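Cellulase (Uncultured bacterium, PDB 3WX5) probably hydrolyses internal beta-1,4-glucosidic bonds of cellulose, as a family 12 glycoside hydrolase (endoglucanase, LC-CelA). Local coordinates at residues Gly138-Trp148 and Trp178-Val189. Numbering follows the deposited sequence.
Sequences GGAELMIWLNW and WNYIAYRRTTPV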
loop_
_atom_site.group_PDB
_atom_site.type_symbol
_atom_site.label_atom_id
_atom_site.label_comp_id
_atom_site.label_asym_id
_atom_site.label_seq_id
_atom_site.Cartn_x
_atom_site.Cartn_y
_atom_site.Cartn_z
ATOM N N GLY A 138 -17.799 -1.078 3.254
ATOM C CA GLY A 138 -18.314 -0.307 4.401
ATOM C C GLY A 138 -17.211 0.315 5.236
ATOM O O GLY A 138 -17.476 1.021 6.230
ATOM N N GLY A 139 -15.979 0.137 4.774
ATOM C CA GLY A 139 -14.814 0.795 5.383
ATOM C C GLY A 139 -14.116 1.749 4.438
ATOM O O GLY A 139 -14.761 2.613 3.869
ATOM N N ALA A 140 -12.780 1.716 4.428
ATOM C CA ALA A 140 -12.023 2.725 3.673
ATOM C C ALA A 140 -10.680 2.164 3.234
ATOM O O ALA A 140 -10.171 1.175 3.785
ATOM C CB ALA A 140 -11.802 3.998 4.509
ATOM N N GLU A 141 -10.130 2.805 2.210
ATOM C CA GLU A 141 -8.802 2.525 1.733
ATOM C C GLU A 141 -8.112 3.875 1.674
ATOM O O GLU A 141 -8.648 4.830 1.079
ATOM C CB GLU A 141 -8.862 1.932 0.315
ATOM C CG GLU A 141 -7.488 1.800 -0.366
ATOM C CD GLU A 141 -7.592 1.306 -1.810
ATOM O OE1 GLU A 141 -8.712 1.249 -2.371
ATOM O OE2 GLU A 141 -6.547 0.947 -2.383
ATOM N N LEU A 142 -6.932 3.945 2.283
ATOM C CA LEU A 142 -6.151 5.174 2.281
ATOM C C LEU A 142 -4.825 4.922 1.584
ATOM O O LEU A 142 -4.045 4.063 1.994
ATOM C CB LEU A 142 -5.942 5.684 3.710
ATOM C CG LEU A 142 -5.307 7.067 3.884
ATOM C CD1 LEU A 142 -5.618 7.652 5.297
ATOM C CD2 LEU A 142 -3.806 7.003 3.655
ATOM N N MET A 143 -4.623 5.602 0.467
ATOM C CA MET A 143 -3.392 5.462 -0.294
ATOM C C MET A 143 -2.496 6.690 -0.099
ATOM O O MET A 143 -2.984 7.815 0.030
ATOM C CB MET A 143 -3.684 5.307 -1.794
ATOM C CG MET A 143 -4.643 4.181 -2.170
ATOM S SD MET A 143 -4.320 3.601 -3.879
ATOM C CE MET A 143 -2.819 2.594 -3.692
ATOM N N ILE A 144 -1.194 6.477 -0.268
ATOM C CA ILE A 144 -0.228 7.574 -0.222
ATOM C C ILE A 144 0.718 7.363 -1.377
ATOM O O ILE A 144 1.509 6.417 -1.353
ATOM C CB ILE A 144 0.579 7.574 1.072
ATOM C CG1 ILE A 144 -0.371 7.714 2.270
ATOM C CG2 ILE A 144 1.563 8.766 1.058
ATOM C CD1 ILE A 144 0.280 7.479 3.638
ATOM N N TRP A 145 0.568 8.188 -2.416
ATOM C CA TRP A 145 1.306 7.995 -3.667
ATOM C C TRP A 145 2.594 8.820 -3.592
ATOM O O TRP A 145 2.546 10.034 -3.411
ATOM C CB TRP A 145 0.486 8.498 -4.868
ATOM C CG TRP A 145 -0.752 7.673 -5.241
ATOM C CD1 TRP A 145 -1.551 6.926 -4.400
ATOM C CD2 TRP A 145 -1.318 7.542 -6.556
ATOM N NE1 TRP A 145 -2.558 6.311 -5.134
ATOM C CE2 TRP A 145 -2.463 6.714 -6.445
ATOM C CE3 TRP A 145 -0.995 8.091 -7.811
ATOM C CZ2 TRP A 145 -3.230 6.345 -7.557
ATOM C CZ3 TRP A 145 -1.795 7.765 -8.924
ATOM C CH2 TRP A 145 -2.910 6.916 -8.780
ATOM N N LEU A 146 3.735 8.154 -3.751
ATOM C CA LEU A 146 5.045 8.791 -3.599
ATOM C C LEU A 146 5.731 9.053 -4.933
ATOM O O LEU A 146 6.549 9.975 -5.056
ATOM C CB LEU A 146 5.963 7.915 -2.734
ATOM C CG LEU A 146 5.395 7.634 -1.338
ATOM C CD1 LEU A 146 6.282 6.630 -0.637
ATOM C CD2 LEU A 146 5.270 8.948 -0.510
ATOM N N ASN A 147 5.391 8.250 -5.937
ATOM C CA ASN A 147 6.074 8.316 -7.234
ATOM C C ASN A 147 5.207 7.551 -8.262
ATOM O O ASN A 147 4.257 6.865 -7.896
ATOM C CB ASN A 147 7.491 7.695 -7.113
ATOM C CG ASN A 147 8.514 8.352 -8.037
ATOM O OD1 ASN A 147 9.694 8.574 -7.664
ATOM N ND2 ASN A 147 8.089 8.647 -9.252
ATOM N N TRP A 148 5.430 7.800 -9.541
ATOM C CA TRP A 148 4.545 7.253 -10.586
ATOM C C TRP A 148 5.117 7.597 -11.954
ATOM O O TRP A 148 6.058 8.380 -12.058
ATOM C CB TRP A 148 3.132 7.856 -10.474
ATOM C CG TRP A 148 3.129 9.350 -10.677
ATOM C CD1 TRP A 148 3.096 10.027 -11.879
ATOM C CD2 TRP A 148 3.176 10.348 -9.657
ATOM N NE1 TRP A 148 3.113 11.387 -11.659
ATOM C CE2 TRP A 148 3.193 11.610 -10.304
ATOM C CE3 TRP A 148 3.254 10.299 -8.258
ATOM C CZ2 TRP A 148 3.297 12.806 -9.599
ATOM C CZ3 TRP A 148 3.377 11.492 -7.555
ATOM C CH2 TRP A 148 3.410 12.733 -8.238
ATOM N N TRP A 178 -16.330 1.001 -0.474
ATOM C CA TRP A 178 -15.564 1.556 0.641
ATOM C C TRP A 178 -15.208 2.994 0.296
ATOM O O TRP A 178 -15.356 3.402 -0.843
ATOM C CB TRP A 178 -14.284 0.721 0.849
ATOM C CG TRP A 178 -13.317 0.739 -0.348
ATOM C CD1 TRP A 178 -12.146 1.423 -0.434
ATOM C CD2 TRP A 178 -13.419 -0.031 -1.563
ATOM N NE1 TRP A 178 -11.522 1.172 -1.659
ATOM C CE2 TRP A 178 -12.309 0.308 -2.374
ATOM C CE3 TRP A 178 -14.346 -0.977 -2.041
ATOM C CZ2 TRP A 178 -12.091 -0.273 -3.627
ATOM C CZ3 TRP A 178 -14.160 -1.512 -3.307
ATOM C CH2 TRP A 178 -13.029 -1.177 -4.079
ATOM N N ASN A 179 -14.794 3.785 1.284
ATOM C CA ASN A 179 -14.339 5.134 0.984
ATOM C C ASN A 179 -12.886 5.048 0.557
ATOM O O ASN A 179 -12.056 4.477 1.264
ATOM C CB ASN A 179 -14.422 6.037 2.228
ATOM C CG ASN A 179 -15.846 6.460 2.589
ATOM O OD1 ASN A 179 -16.080 6.991 3.694
ATOM N ND2 ASN A 179 -16.784 6.313 1.649
ATOM N N TYR A 180 -12.565 5.671 -0.576
ATOM C CA TYR A 180 -11.201 5.669 -1.103
ATOM C C TYR A 180 -10.621 7.056 -0.925
ATOM O O TYR A 180 -11.208 8.040 -1.389
ATOM C CB TYR A 180 -11.240 5.339 -2.587
ATOM C CG TYR A 180 -9.947 5.562 -3.355
ATOM C CD1 TYR A 180 -9.061 4.512 -3.570
ATOM C CD2 TYR A 180 -9.726 6.757 -4.038
ATOM C CE1 TYR A 180 -7.891 4.673 -4.347
ATOM C CE2 TYR A 180 -8.544 6.947 -4.836
ATOM C CZ TYR A 180 -7.659 5.888 -4.999
ATOM O OH TYR A 180 -6.579 6.014 -5.855
ATOM N N ILE A 181 -9.517 7.152 -0.199
ATOM C CA ILE A 181 -8.831 8.432 -0.041
ATOM C C ILE A 181 -7.394 8.282 -0.510
ATOM O O ILE A 181 -6.695 7.366 -0.091
ATOM C CB ILE A 181 -8.785 8.925 1.435
ATOM C CG1 ILE A 181 -10.132 8.693 2.156
ATOM C CG2 ILE A 181 -8.461 10.423 1.441
ATOM C CD1 ILE A 181 -10.166 7.417 3.022
ATOM N N ALA A 182 -6.966 9.128 -1.445
ATOM C CA ALA A 182 -5.574 9.029 -1.907
ATOM C C ALA A 182 -4.857 10.350 -1.658
ATOM O O ALA A 182 -5.373 11.428 -2.007
ATOM C CB ALA A 182 -5.531 8.679 -3.374
ATOM N N TYR A 183 -3.648 10.264 -1.118
ATOM C CA TYR A 183 -2.814 11.456 -0.963
ATOM C C TYR A 183 -1.689 11.339 -1.963
ATOM O O TYR A 183 -0.847 10.469 -1.829
ATOM C CB TYR A 183 -2.232 11.544 0.458
ATOM C CG TYR A 183 -3.322 11.727 1.505
ATOM C CD1 TYR A 183 -4.013 10.623 2.014
ATOM C CD2 TYR A 183 -3.714 13.007 1.920
ATOM C CE1 TYR A 183 -5.058 10.787 2.946
ATOM C CE2 TYR A 183 -4.744 13.182 2.870
ATOM C CZ TYR A 183 -5.402 12.066 3.375
ATOM O OH TYR A 183 -6.495 12.210 4.212
ATOM N N ARG A 184 -1.656 12.235 -2.944
ATOM C CA ARG A 184 -0.617 12.170 -3.957
ATOM C C ARG A 184 0.395 13.265 -3.653
ATOM O O ARG A 184 0.053 14.449 -3.712
ATOM C CB ARG A 184 -1.223 12.394 -5.355
ATOM C CG ARG A 184 -0.210 12.185 -6.480
ATOM C CD ARG A 184 -0.769 12.586 -7.865
ATOM N NE ARG A 184 -0.038 11.841 -8.881
ATOM C CZ ARG A 184 -0.563 11.422 -10.033
ATOM N NH1 ARG A 184 -1.802 11.787 -10.373
ATOM N NH2 ARG A 184 0.153 10.636 -10.838
ATOM N N ARG A 185 1.664 12.899 -3.488
ATOM C CA ARG A 185 2.669 13.909 -3.086
ATOM C C ARG A 185 2.778 14.927 -4.224
ATOM O O ARG A 185 2.656 14.546 -5.395
ATOM C CB ARG A 185 4.033 13.253 -2.860
ATOM C CG ARG A 185 4.902 14.021 -1.861
ATOM C CD ARG A 185 6.197 13.245 -1.610
ATOM N NE ARG A 185 7.008 13.822 -0.532
ATOM C CZ ARG A 185 7.784 14.889 -0.662
ATOM N NH1 ARG A 185 7.885 15.515 -1.843
ATOM N NH2 ARG A 185 8.546 15.267 0.369
ATOM N N THR A 186 2.926 16.206 -3.891
ATOM C CA THR A 186 2.934 17.259 -4.931
ATOM C C THR A 186 4.198 17.177 -5.783
ATOM O O THR A 186 4.219 17.658 -6.928
ATOM C CB THR A 186 2.796 18.686 -4.338
ATOM O OG1 THR A 186 3.826 18.900 -3.382
ATOM C CG2 THR A 186 1.445 18.858 -3.619
ATOM N N THR A 187 5.282 16.654 -5.197
ATOM C CA THR A 187 6.415 16.175 -5.994
ATOM C C THR A 187 6.850 14.781 -5.587
ATOM O O THR A 187 6.792 14.426 -4.408
ATOM C CB THR A 187 7.648 17.122 -5.913
ATOM O OG1 THR A 187 8.092 17.202 -4.566
ATOM C CG2 THR A 187 7.273 18.532 -6.395
ATOM N N PRO A 188 7.293 13.975 -6.561
ATOM C CA PRO A 188 7.620 12.566 -6.260
ATOM C C PRO A 188 8.907 12.417 -5.445
ATOM O O PRO A 188 9.767 13.297 -5.511
ATOM C CB PRO A 188 7.743 11.917 -7.644
ATOM C CG PRO A 188 7.950 13.086 -8.615
ATOM C CD PRO A 188 7.378 14.313 -8.002
ATOM N N VAL A 189 9.009 11.354 -4.636
ATOM C CA VAL A 189 10.249 10.993 -3.956
ATOM C C VAL A 189 10.577 9.523 -4.212
ATOM O O VAL A 189 9.754 8.789 -4.748
ATOM C CB VAL A 189 10.133 11.174 -2.418
ATOM C CG1 VAL A 189 10.115 12.665 -2.030
ATOM C CG2 VAL A 189 8.922 10.444 -1.868
#
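From Ala140 beside Asn179 to Trp145 beside Arg184, the two strands run parallel, their short axes 9° apart. Glu141, Met143 and Trp145 of the first strand each hydrogen-bond through backbone N-H and C=O to the second, reaching Asn179, Ile181, Tyr183 and Arg185; Ile181 N to Glu141 O, at 2.8 Å, is nearly linear. Past the strand end, Val189 N still bonds Leu146 O at 2.9 Å.

The face bearing Glu141, Met143 and Trp145 is polar and aromatic. Glu141, CG anti to the backbone N (chi1 171°), runs alongside Trp178 and takes its indole NE1 on the anti lone pair of OE1 at 2.9 Å; the same oxygen lies in the plane of the Tyr180 ring, at its edge. In Glu141 a carboxylate suits this spot between two aromatic edges, while its OE2 lies close to Asp123. Flexible Met143 brings SD to 3.8 Å from Tyr180 CE1, a Met-aromatic contact, and SD also accepts a weak bond from Trp145 NE1.

Arg184, extended from CG to NE, stands its guanidinium steeply over the Trp148 face with the NE and NH2 edge lowered onto the ring, NH2 3.0 Å above the plane; this is a cation-pi pair, CZ 3.9 Å from the centroid of the five-membered ring. Trp145 CZ3 covers a guanidinium face, and NH2 also bonds Val152 O. An alanine in place of Trp148 would probably leave the Arg184 charge without its aromatic platform and the guanidinium freer to turn.

On the other face, apolar Leu142 sets CG 3.8 Å from Tyr183 CE1, and Ala140 meets Ile181. Helix 197-206 packs here, Phe200 against Leu142 and Tyr183, whose hydroxyl bonds Asp203. Within this family's concanavalin-like beta-sandwich, strands 117-127 and 167-175 flank the pair, both antiparallel to it.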